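Local coordinates for NAD nucleotidase (Haemophilus influenzae, PDB 3ZU0), which degrades NAD to adenosine and nicotinamide riboside and hydrolyses nucleoside 5'-phosphates, 5'-AMP above all, probably with the help of zinc, at residues A[10-15]-A[275-280]; A[404-409]-A[522-527]; A[452-457]-A[464-469]. One frame throughout, in Å; residues are numbered along the deposited sequence.

Contact 1 of 3, residues A[10-15]-A[275-280]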
loop_
_atom_site.group_PDB
_atom_site.type_symbol
_atom_site.label_atom_id
_atom_site.label_comp_id
_atom_site.label_asym_id
_atom_site.label_seq_id
_atom_site.Cartn_x
_atom_site.Cartn_y
_atom_site.Cartn_z
ATOM N N ALA A 10 -20.526 23.139 -16.410
ATOM C CA ALA A 10 -21.007 21.794 -16.700
ATOM C C ALA A 10 -20.455 21.307 -18.039
ATOM O O ALA A 10 -20.332 22.086 -18.982
ATOM C CB ALA A 10 -22.524 21.775 -16.718
ATOM N N VAL A 11 -20.121 20.024 -18.118
ATOM C CA VAL A 11 -19.647 19.441 -19.373
ATOM C C VAL A 11 -20.241 18.062 -19.586
ATOM O O VAL A 11 -20.621 17.379 -18.642
ATOM C CB VAL A 11 -18.115 19.297 -19.428
ATOM C CG1 VAL A 11 -17.440 20.663 -19.417
ATOM C CG2 VAL A 11 -17.615 18.439 -18.279
ATOM N N GLU A 12 -20.326 17.663 -20.844
ATOM C CA GLU A 12 -20.775 16.328 -21.178
ATOM C C GLU A 12 -19.657 15.589 -21.895
ATOM O O GLU A 12 -18.981 16.160 -22.743
ATOM C CB GLU A 12 -22.031 16.382 -22.055
ATOM C CG GLU A 12 -22.503 15.003 -22.465
ATOM C CD GLU A 12 -23.963 14.965 -22.844
ATOM O OE1 GLU A 12 -24.624 16.028 -22.793
ATOM O OE2 GLU A 12 -24.441 13.861 -23.195
ATOM N N LEU A 13 -19.467 14.321 -21.534
ATOM C CA LEU A 13 -18.411 13.486 -22.099
ATOM C C LEU A 13 -19.040 12.253 -22.716
ATOM O O LEU A 13 -20.057 11.753 -22.221
ATOM C CB LEU A 13 -17.470 13.031 -20.986
ATOM C CG LEU A 13 -15.963 13.211 -21.129
ATOM C CD1 LEU A 13 -15.630 14.675 -21.270
ATOM C CD2 LEU A 13 -15.286 12.636 -19.896
ATOM N N SER A 14 -18.433 11.751 -23.784
ATOM C CA SER A 14 -18.883 10.503 -24.374
ATOM C C SER A 14 -17.771 9.465 -24.229
ATOM O O SER A 14 -16.791 9.474 -24.972
ATOM C CB SER A 14 -19.288 10.708 -25.843
ATOM O OG SER A 14 -20.409 11.592 -25.922
ATOM N N ILE A 15 -17.936 8.586 -23.247
ATOM C CA ILE A 15 -16.946 7.568 -22.952
ATOM C C ILE A 15 -17.185 6.324 -23.804
ATOM O O ILE A 15 -18.279 5.770 -23.806
ATOM C CB ILE A 15 -16.963 7.208 -21.478
ATOM C CG1 ILE A 15 -16.707 8.480 -20.656
ATOM C CG2 ILE A 15 -15.921 6.107 -21.182
ATOM C CD1 ILE A 15 -16.978 8.345 -19.171
ATOM N N GLY A 275 -22.639 7.996 -22.039
ATOM C CA GLY A 275 -22.673 9.443 -22.097
ATOM C C GLY A 275 -22.875 9.947 -20.682
ATOM O O GLY A 275 -23.816 9.551 -20.004
ATOM N N VAL A 276 -21.974 10.808 -20.238
ATOM C CA VAL A 276 -21.962 11.300 -18.868
ATOM C C VAL A 276 -22.040 12.839 -18.879
ATOM O O VAL A 276 -21.283 13.498 -19.589
ATOM C CB VAL A 276 -20.687 10.845 -18.120
ATOM C CG1 VAL A 276 -20.738 11.281 -16.656
ATOM C CG2 VAL A 276 -20.543 9.327 -18.194
ATOM N N LYS A 277 -22.987 13.393 -18.129
ATOM C CA LYS A 277 -23.050 14.833 -17.906
ATOM C C LYS A 277 -22.523 15.174 -16.519
ATOM O O LYS A 277 -22.942 14.583 -15.531
ATOM C CB LYS A 277 -24.482 15.341 -18.053
ATOM C CG LYS A 277 -24.628 16.829 -17.791
ATOM C CD LYS A 277 -26.012 17.304 -18.184
ATOM C CE LYS A 277 -26.397 16.762 -19.555
ATOM N NZ LYS A 277 -27.758 17.210 -19.995
ATOM N N PHE A 278 -21.602 16.124 -16.448
ATOM C CA PHE A 278 -21.079 16.571 -15.170
ATOM C C PHE A 278 -21.623 17.968 -14.845
ATOM O O PHE A 278 -21.532 18.876 -15.658
ATOM C CB PHE A 278 -19.554 16.637 -15.203
ATOM C CG PHE A 278 -18.867 15.302 -15.374
ATOM C CD1 PHE A 278 -18.491 14.546 -14.267
ATOM C CD2 PHE A 278 -18.556 14.828 -16.639
ATOM C CE1 PHE A 278 -17.832 13.327 -14.417
ATOM C CE2 PHE A 278 -17.907 13.606 -16.802
ATOM C CZ PHE A 278 -17.534 12.855 -15.679
ATOM N N SER A 279 -22.200 18.137 -13.663
ATOM C CA SER A 279 -22.627 19.460 -13.224
ATOM C C SER A 279 -21.409 20.362 -13.004
ATOM O O SER A 279 -20.264 19.896 -13.049
ATOM C CB SER A 279 -23.414 19.340 -11.930
ATOM O OG SER A 279 -22.565 18.963 -10.861
ATOM N N PRO A 280 -21.639 21.667 -12.784
ATOM C CA PRO A 280 -20.505 22.541 -12.472
ATOM C C PRO A 280 -19.720 22.030 -11.258
ATOM O O PRO A 280 -18.486 22.141 -11.221
ATOM C CB PRO A 280 -21.190 23.869 -12.135
ATOM C CG PRO A 280 -22.408 23.858 -13.003
ATOM C CD PRO A 280 -22.889 22.434 -12.965
#

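Contact 2 of 3, residues A[404-409]-A[522-527]. With A12 (phosphomethylphosphonic acid adenosyl ester), chain F.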
loop_
_atom_site.group_PDB
_atom_site.type_symbol
_atom_site.label_atom_id
_atom_site.label_comp_id
_atom_site.label_asym_id
_atom_site.label_seq_id
_atom_site.Cartn_x
_atom_site.Cartn_y
_atom_site.Cartn_z
ATOM N N LEU A 404 12.544 -36.175 -11.693
ATOM C CA LEU A 404 11.174 -35.776 -11.407
ATOM C C LEU A 404 10.962 -34.393 -11.977
ATOM O O LEU A 404 11.851 -33.555 -11.881
ATOM C CB LEU A 404 11.088 -35.748 -9.891
ATOM C CG LEU A 404 10.034 -35.412 -8.867
ATOM C CD1 LEU A 404 10.690 -35.732 -7.534
ATOM C CD2 LEU A 404 9.634 -33.959 -8.924
ATOM N N THR A 405 9.811 -34.161 -12.606
ATOM C CA THR A 405 9.449 -32.820 -13.062
ATOM C C THR A 405 8.071 -32.445 -12.551
ATOM O O THR A 405 7.223 -33.316 -12.356
ATOM C CB THR A 405 9.390 -32.688 -14.591
ATOM O OG1 THR A 405 8.425 -33.610 -15.109
ATOM C CG2 THR A 405 10.744 -32.919 -15.228
ATOM N N ILE A 406 7.869 -31.147 -12.329
ATOM C CA ILE A 406 6.583 -30.588 -11.934
ATOM C C ILE A 406 6.233 -29.436 -12.868
ATOM O O ILE A 406 7.075 -28.579 -13.124
ATOM C CB ILE A 406 6.637 -30.007 -10.513
ATOM C CG1 ILE A 406 7.074 -31.071 -9.512
ATOM C CG2 ILE A 406 5.278 -29.382 -10.121
ATOM C CD1 ILE A 406 6.446 -32.435 -9.782
ATOM N N GLN A 407 4.993 -29.426 -13.367
ATOM C CA GLN A 407 4.499 -28.386 -14.256
ATOM C C GLN A 407 3.150 -27.935 -13.736
ATOM O O GLN A 407 2.336 -28.758 -13.319
ATOM C CB GLN A 407 4.359 -28.923 -15.694
ATOM C CG GLN A 407 3.672 -27.970 -16.690
ATOM C CD GLN A 407 4.579 -26.843 -17.121
ATOM O OE1 GLN A 407 5.738 -26.791 -16.726
ATOM N NE2 GLN A 407 4.065 -25.938 -17.940
ATOM N N ASN A 408 2.929 -26.624 -13.716
ATOM C CA ASN A 408 1.643 -26.078 -13.300
ATOM C C ASN A 408 0.621 -26.192 -14.425
ATOM O O ASN A 408 0.932 -25.944 -15.587
ATOM C CB ASN A 408 1.782 -24.625 -12.820
ATOM C CG ASN A 408 2.285 -23.682 -13.907
ATOM O OD1 ASN A 408 1.681 -22.624 -14.155
ATOM N ND2 ASN A 408 3.379 -24.043 -14.552
ATOM N N ALA A 409 -0.600 -26.573 -14.074
ATOM C CA ALA A 409 -1.673 -26.725 -15.049
ATOM C C ALA A 409 -1.923 -25.453 -15.872
ATOM O O ALA A 409 -2.225 -25.530 -17.058
ATOM C CB ALA A 409 -2.945 -27.193 -14.350
ATOM N N ASP A 522 2.807 -18.228 -8.754
ATOM C CA ASP A 522 1.657 -19.118 -8.664
ATOM C C ASP A 522 1.668 -19.833 -7.306
ATOM O O ASP A 522 1.179 -20.958 -7.166
ATOM C CB ASP A 522 1.653 -20.117 -9.838
ATOM C CG ASP A 522 0.436 -19.971 -10.734
ATOM O OD1 ASP A 522 -0.345 -19.000 -10.587
ATOM O OD2 ASP A 522 0.263 -20.829 -11.619
ATOM N N GLY A 523 2.227 -19.162 -6.299
ATOM C CA GLY A 523 2.165 -19.663 -4.939
ATOM C C GLY A 523 3.041 -20.868 -4.649
ATOM O O GLY A 523 2.769 -21.612 -3.707
ATOM N N TYR A 524 4.086 -21.060 -5.449
ATOM C CA TYR A 524 5.064 -22.129 -5.203
ATOM C C TYR A 524 6.090 -21.573 -4.229
ATOM O O TYR A 524 7.241 -21.302 -4.596
ATOM C CB TYR A 524 5.740 -22.569 -6.510
ATOM C CG TYR A 524 4.892 -23.484 -7.371
ATOM C CD1 TYR A 524 3.680 -23.055 -7.893
ATOM C CD2 TYR A 524 5.319 -24.773 -7.680
ATOM C CE1 TYR A 524 2.904 -23.888 -8.689
ATOM C CE2 TYR A 524 4.554 -25.612 -8.472
ATOM C CZ TYR A 524 3.338 -25.167 -8.961
ATOM O OH TYR A 524 2.557 -25.995 -9.738
ATOM N N LYS A 525 5.648 -21.373 -2.991
ATOM C CA LYS A 525 6.437 -20.674 -1.990
ATOM C C LYS A 525 7.766 -21.374 -1.779
ATOM O O LYS A 525 8.799 -20.735 -1.700
ATOM C CB LYS A 525 5.678 -20.590 -0.659
ATOM C CG LYS A 525 4.522 -19.611 -0.635
ATOM C CD LYS A 525 3.839 -19.638 0.745
ATOM C CE LYS A 525 2.595 -18.755 0.788
ATOM N NZ LYS A 525 2.930 -17.300 0.873
ATOM N N THR A 526 7.733 -22.691 -1.660
ATOM C CA THR A 526 8.968 -23.435 -1.417
ATOM C C THR A 526 9.986 -23.159 -2.520
ATOM O O THR A 526 11.155 -22.885 -2.237
ATOM C CB THR A 526 8.726 -24.948 -1.304
ATOM O OG1 THR A 526 7.905 -25.214 -0.165
ATOM C CG2 THR A 526 10.039 -25.686 -1.126
ATOM N N PHE A 527 9.546 -23.229 -3.779
ATOM C CA PHE A 527 10.461 -22.993 -4.886
ATOM C C PHE A 527 11.084 -21.629 -4.714
ATOM O O PHE A 527 12.283 -21.456 -4.903
ATOM C CB PHE A 527 9.739 -23.064 -6.240
ATOM C CG PHE A 527 9.715 -24.439 -6.851
ATOM C CD1 PHE A 527 10.605 -25.423 -6.427
ATOM C CD2 PHE A 527 8.818 -24.741 -7.861
ATOM C CE1 PHE A 527 10.591 -26.692 -6.993
ATOM C CE2 PHE A 527 8.797 -26.001 -8.443
ATOM C CZ PHE A 527 9.683 -26.991 -8.006
HETATM P PB A12 F . -6.381 -15.984 -18.319
HETATM O O1B A12 F . -7.285 -17.110 -18.945
HETATM O O2B A12 F . -5.010 -16.135 -18.942
HETATM O O3B A12 F . -6.921 -14.642 -18.631
HETATM P PA A12 F . -5.320 -17.520 -16.034
HETATM O O1A A12 F . -5.068 -18.384 -17.288
HETATM O O2A A12 F . -5.778 -18.266 -14.752
HETATM C C3A A12 F . -6.231 -16.213 -16.635
HETATM O "O5'" A12 F . -3.948 -16.643 -15.966
HETATM C "C5'" A12 F . -3.066 -16.868 -14.920
HETATM C "C4'" A12 F . -2.396 -18.143 -14.874
HETATM O "O4'" A12 F . -1.519 -18.213 -16.034
HETATM C "C3'" A12 F . -1.419 -18.198 -13.780
HETATM O "O3'" A12 F . -1.958 -18.495 -12.558
HETATM C "C2'" A12 F . -0.452 -19.237 -14.230
HETATM O "O2'" A12 F . -0.881 -20.496 -13.909
HETATM C "C1'" A12 F . -0.425 -19.045 -15.706
HETATM N N9 A12 F . 0.801 -18.406 -16.101
HETATM C C8 A12 F . 1.002 -17.074 -16.253
HETATM N N7 A12 F . 2.271 -16.909 -16.611
HETATM C C5 A12 F . 2.894 -18.143 -16.704
HETATM C C6 A12 F . 4.202 -18.583 -17.049
HETATM N N6 A12 F . 5.241 -17.707 -17.389
HETATM N N1 A12 F . 4.440 -19.884 -17.044
HETATM C C2 A12 F . 3.508 -20.764 -16.710
HETATM N N3 A12 F . 2.262 -20.396 -16.376
HETATM C C4 A12 F . 1.950 -19.093 -16.371
#

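Contact 3 of 3, residues A[452-457]-A[464-469]. With A12 (phosphomethylphosphonic acid adenosyl ester), chain F.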
loop_
_atom_site.group_PDB
_atom_site.type_symbol
_atom_site.label_atom_id
_atom_site.label_comp_id
_atom_site.label_asym_id
_atom_site.label_seq_id
_atom_site.Cartn_x
_atom_site.Cartn_y
_atom_site.Cartn_z
ATOM N N ASP A 452 1.961 -26.311 -1.232
ATOM C CA ASP A 452 1.892 -24.889 -1.546
ATOM C C ASP A 452 1.090 -24.646 -2.838
ATOM O O ASP A 452 0.221 -23.763 -2.906
ATOM C CB ASP A 452 3.297 -24.312 -1.743
ATOM C CG ASP A 452 4.185 -24.431 -0.509
ATOM O OD1 ASP A 452 3.690 -24.529 0.631
ATOM O OD2 ASP A 452 5.410 -24.404 -0.689
ATOM N N ALA A 453 1.407 -25.413 -3.878
ATOM C CA ALA A 453 0.756 -25.221 -5.168
ATOM C C ALA A 453 -0.733 -25.539 -5.079
ATOM O O ALA A 453 -1.559 -24.782 -5.581
ATOM C CB ALA A 453 1.442 -26.064 -6.264
ATOM N N MET A 454 -1.084 -26.647 -4.428
ATOM C CA MET A 454 -2.490 -26.980 -4.245
ATOM C C MET A 454 -3.235 -25.939 -3.384
ATOM O O MET A 454 -4.362 -25.581 -3.695
ATOM C CB MET A 454 -2.670 -28.381 -3.656
ATOM C CG MET A 454 -2.296 -29.509 -4.604
ATOM S SD MET A 454 -2.697 -31.107 -3.861
ATOM C CE MET A 454 -4.444 -30.873 -3.569
ATOM N N GLN A 455 -2.609 -25.457 -2.315
ATOM C CA GLN A 455 -3.235 -24.419 -1.486
ATOM C C GLN A 455 -3.538 -23.182 -2.330
ATOM O O GLN A 455 -4.597 -22.564 -2.193
ATOM C CB GLN A 455 -2.325 -24.050 -0.316
ATOM C CG GLN A 455 -2.805 -22.836 0.511
ATOM C CD GLN A 455 -4.071 -23.109 1.325
ATOM O OE1 GLN A 455 -4.507 -24.258 1.478
ATOM N NE2 GLN A 455 -4.670 -22.044 1.851
ATOM N N PHE A 456 -2.616 -22.831 -3.229
ATOM C CA PHE A 456 -2.810 -21.639 -4.057
ATOM C C PHE A 456 -3.924 -21.902 -5.044
ATOM O O PHE A 456 -4.789 -21.058 -5.239
ATOM C CB PHE A 456 -1.516 -21.238 -4.772
ATOM C CG PHE A 456 -1.521 -19.817 -5.311
ATOM C CD1 PHE A 456 -1.332 -18.730 -4.460
ATOM C CD2 PHE A 456 -1.692 -19.579 -6.676
ATOM C CE1 PHE A 456 -1.333 -17.422 -4.952
ATOM C CE2 PHE A 456 -1.691 -18.282 -7.190
ATOM C CZ PHE A 456 -1.507 -17.194 -6.322
ATOM N N ALA A 457 -3.919 -23.087 -5.641
ATOM C CA ALA A 457 -4.910 -23.451 -6.650
ATOM C C ALA A 457 -6.330 -23.573 -6.097
ATOM O O ALA A 457 -7.291 -23.272 -6.802
ATOM C CB ALA A 457 -4.507 -24.751 -7.343
ATOM N N GLY A 464 -4.588 -22.173 -11.997
ATOM C CA GLY A 464 -3.466 -22.517 -12.859
ATOM C C GLY A 464 -2.281 -23.071 -12.088
ATOM O O GLY A 464 -1.347 -23.604 -12.679
ATOM N N ALA A 465 -2.314 -22.953 -10.763
ATOM C CA ALA A 465 -1.203 -23.416 -9.936
ATOM C C ALA A 465 -1.189 -24.926 -9.786
ATOM O O ALA A 465 -0.188 -25.494 -9.381
ATOM C CB ALA A 465 -1.246 -22.778 -8.564
ATOM N N PHE A 466 -2.303 -25.578 -10.086
ATOM C CA PHE A 466 -2.398 -26.981 -9.737
ATOM C C PHE A 466 -1.275 -27.795 -10.395
ATOM O O PHE A 466 -1.010 -27.651 -11.583
ATOM C CB PHE A 466 -3.766 -27.541 -10.071
ATOM C CG PHE A 466 -4.104 -28.763 -9.270
ATOM C CD1 PHE A 466 -3.705 -30.017 -9.702
ATOM C CD2 PHE A 466 -4.775 -28.652 -8.065
ATOM C CE1 PHE A 466 -3.986 -31.136 -8.965
ATOM C CE2 PHE A 466 -5.062 -29.778 -7.320
ATOM C CZ PHE A 466 -4.670 -31.028 -7.772
ATOM N N PRO A 467 -0.594 -28.627 -9.601
ATOM C CA PRO A 467 0.631 -29.282 -10.070
ATOM C C PRO A 467 0.452 -30.717 -10.578
ATOM O O PRO A 467 -0.247 -31.529 -9.968
ATOM C CB PRO A 467 1.506 -29.272 -8.819
ATOM C CG PRO A 467 0.518 -29.437 -7.701
ATOM C CD PRO A 467 -0.745 -28.724 -8.132
ATOM N N TYR A 468 1.102 -31.022 -11.698
ATOM C CA TYR A 468 1.137 -32.378 -12.246
ATOM C C TYR A 468 2.577 -32.701 -12.567
ATOM O O TYR A 468 3.337 -31.812 -12.940
ATOM C CB TYR A 468 0.320 -32.467 -13.525
ATOM C CG TYR A 468 -1.162 -32.252 -13.337
ATOM C CD1 TYR A 468 -1.680 -30.984 -13.197
ATOM C CD2 TYR A 468 -2.033 -33.323 -13.314
ATOM C CE1 TYR A 468 -3.033 -30.784 -13.030
ATOM C CE2 TYR A 468 -3.374 -33.139 -13.153
ATOM C CZ TYR A 468 -3.875 -31.863 -13.014
ATOM O OH TYR A 468 -5.225 -31.677 -12.857
ATOM N N GLY A 469 2.957 -33.969 -12.444
ATOM C CA GLY A 469 4.351 -34.320 -12.611
ATOM C C GLY A 469 4.657 -35.537 -13.459
ATOM O O GLY A 469 3.780 -36.297 -13.867
HETATM P PB A12 F . -6.381 -15.984 -18.319
HETATM O O1B A12 F . -7.285 -17.110 -18.945
HETATM O O2B A12 F . -5.010 -16.135 -18.942
HETATM O O3B A12 F . -6.921 -14.642 -18.631
HETATM P PA A12 F . -5.320 -17.520 -16.034
HETATM O O1A A12 F . -5.068 -18.384 -17.288
HETATM O O2A A12 F . -5.778 -18.266 -14.752
HETATM C C3A A12 F . -6.231 -16.213 -16.635
HETATM O "O5'" A12 F . -3.948 -16.643 -15.966
HETATM C "C5'" A12 F . -3.066 -16.868 -14.920
HETATM C "C4'" A12 F . -2.396 -18.143 -14.874
HETATM O "O4'" A12 F . -1.519 -18.213 -16.034
HETATM C "C3'" A12 F . -1.419 -18.198 -13.780
HETATM O "O3'" A12 F . -1.958 -18.495 -12.558
HETATM C "C2'" A12 F . -0.452 -19.237 -14.230
HETATM O "O2'" A12 F . -0.881 -20.496 -13.909
HETATM C "C1'" A12 F . -0.425 -19.045 -15.706
HETATM N N9 A12 F . 0.801 -18.406 -16.101
HETATM C C8 A12 F . 1.002 -17.074 -16.253
HETATM N N7 A12 F . 2.271 -16.909 -16.611
HETATM C C5 A12 F . 2.894 -18.143 -16.704
HETATM C C6 A12 F . 4.202 -18.583 -17.049
HETATM N N6 A12 F . 5.241 -17.707 -17.389
HETATM N N1 A12 F . 4.440 -19.884 -17.044
HETATM C C2 A12 F . 3.508 -20.764 -16.710
HETATM N N3 A12 F . 2.262 -20.396 -16.376
HETATM C C4 A12 F . 1.950 -19.093 -16.371
#

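Contact 1 of 3, residues A[10-15]-A[275-280]
Phe278 lays its ring against two side chains of the partner strand, Val11 at its root and Leu13 farther out. CG2 of Val11 reaches CB of Phe278 at 4.1 Å, and CD2 of Leu13 comes obliquely to within 4.2 Å of the ring atom CE2. The ring is carried back along its own strand because CG lies anti to the carbonyl carbon, beside the backbone N (chi1 -65°); this sets the carbonyl O of Val11 at the ring edge, in its plane, and CG1 of Val276 over one ring face, displaced toward the rim. Ile15 completes the apolar row, its CD1 3.8 Å from CG2 of Val276.

Beneath these side chains the strands run antiparallel, with axes 4.7 Å apart. Val11 and Phe278 form one hydrogen-bonded pair, Leu13 and Val276 the next. The bond from Phe278 N to Val11 O is 2.7 Å long and almost straight, whereas its return, Val11 N to Phe278 O at 3.1 Å, is bent to 143° at the hydrogen, next to the point where the ladder gives way to loop at Ala10.

The other face carries Glu12 across from Lys277, a non-hydrogen-bonded pair. Their charged ends stay beyond salt-bridge distance, OE1 to NZ being 4.4 Å; OE2 of Glu12 is instead bonded to the hydroxyl of Thr287 on strand 284-295, the neighbour of 270-278 on its far side. Ala10 closes the end of the contact with CB against CD of Pro280.

Leu13 and Ile15 also touch side chains of strand 63-67. Strand 11-18 runs between that parallel neighbour and the antiparallel strand 270-278, in one of the mixed sheets of the metallophosphoesterase (calcineurin-like) fold.

Contact 2 of 3, residues A[404-409]-A[522-527]
Asn408 and Asp522 converge on one nucleoside although their backbones stay well apart, the CA atoms of this nearest pair being 8.4 Å from each other. Both side chains point into the gap and cross at about a right angle, with amide and carboxylate planes 83° apart. The carboxylate of Asp522 takes the ribose in a two-pronged grip: the hydroxyl O3' of the bound adenosyl ester donates to OD1 and O2' donates to OD2, each at 2.6 Å. One planar group thus engages both hydroxyls of the sugar, which would fix the rotation of the carboxylate, and OD1 has a further partner in the hydroxyl of Ser167. Asp522 ends a run of residues, Tyr516 to Asp522, assigned to substrate binding, and here it holds the ribose directly. The amide of Asn408 lies beside the adenine; its CG folds between the backbone N and the carbonyl carbon (chi1 62°), turning the group toward the ligand.

Behind this polar front the contact becomes apolar. Tyr524 extends across to the strand, and its OH passes 3.5 Å from CB of Asn408. Farther along the same ring, CG2 of Ile406 meets the edge near CE2, 4.2 Å away, so the phenol spans two residues whose side chains leave the strand on the same face. The tyrosine hydroxyl is buried, and its hydrogen bond goes to the carbonyl O of Ala465. Tyr524 is also the centre of an inverse gamma turn and occupies the N-cap position of the helix that follows.

In the C-terminal domain, strand 404-408 lies between strands 467-470 and 508-514 of a mixed sheet. Helix 386-398 touches Thr405 and Gln407, while Tyr524 is wedged among Pro467, Val517 of helix 515-518, and Val449 and Ala453 of helix 443-460.

Contact 3 of 3, residues A[452-457]-A[464-469]
Ala465 pushes its methyl group against helix 443-460 where that helix packs on the edge strand 467-470 of the mixed sheet in the C-terminal nucleotidase domain. The bump settles in a shallow hollow formed by one turn of helix: the carbonyl O of Ala453 lies 3.6 Å from Ala465 CB, CB of Ala457 lies 4.0 Å from Ala465 CB, and the ring edge of Phe456 borders the same methyl, with CD2 3.7 Å away. Phe456 reaches round because its CG is anti to the backbone N (chi1 -163°).

The small residues of the helix let the chain come close. CB of Ala453 touches both the carbonyl O of Ala465 and CG of Pro467, while CB of Ala457 meets the edge of the Phe466 ring. Pro467 in turn fills the angle between Ala453 and Met454, its CD 3.9 Å from CG of Met454.

Met454 runs alongside Phe466, its CG 3.9 Å from CE2 of the ring; the sulfur adds a Met-aromatic contact, SD 5.1 Å from the ring centroid and oblique to it. CD of Pro467 rests over one ring face, offset toward the rim, and Phe569 meets Phe466 edge-to-face. At the ligand end, Gly464 carries its backbone past the sugar, with its carbonyl O 3.4 Å from O2' of the bound adenosyl ester.

In the fold
Contact 1 stands apart, about 31 Å between nearest atoms from either of the others and on the opposite side of the chain's centre. It is a strand pair held by a backbone ladder and partly buried, with Ala10 and Lys277 exposed. Contacts 2 and 3 are buried and depend on side chains instead. Both reach one sheet, through the neighbouring strands 404-408 and 467-470, with a probable backbone bond from Ala409 N to Phe466 O, and contact 3 nests inside the loop closed by contact 2. Thr526 OG1 and Asp452 OD2, 2.7 Å apart, probably add another hydrogen bond. Contact 2 grips the sugar with a carboxylate, whereas contact 3 meets it through the backbone of Gly464 and is otherwise apolar.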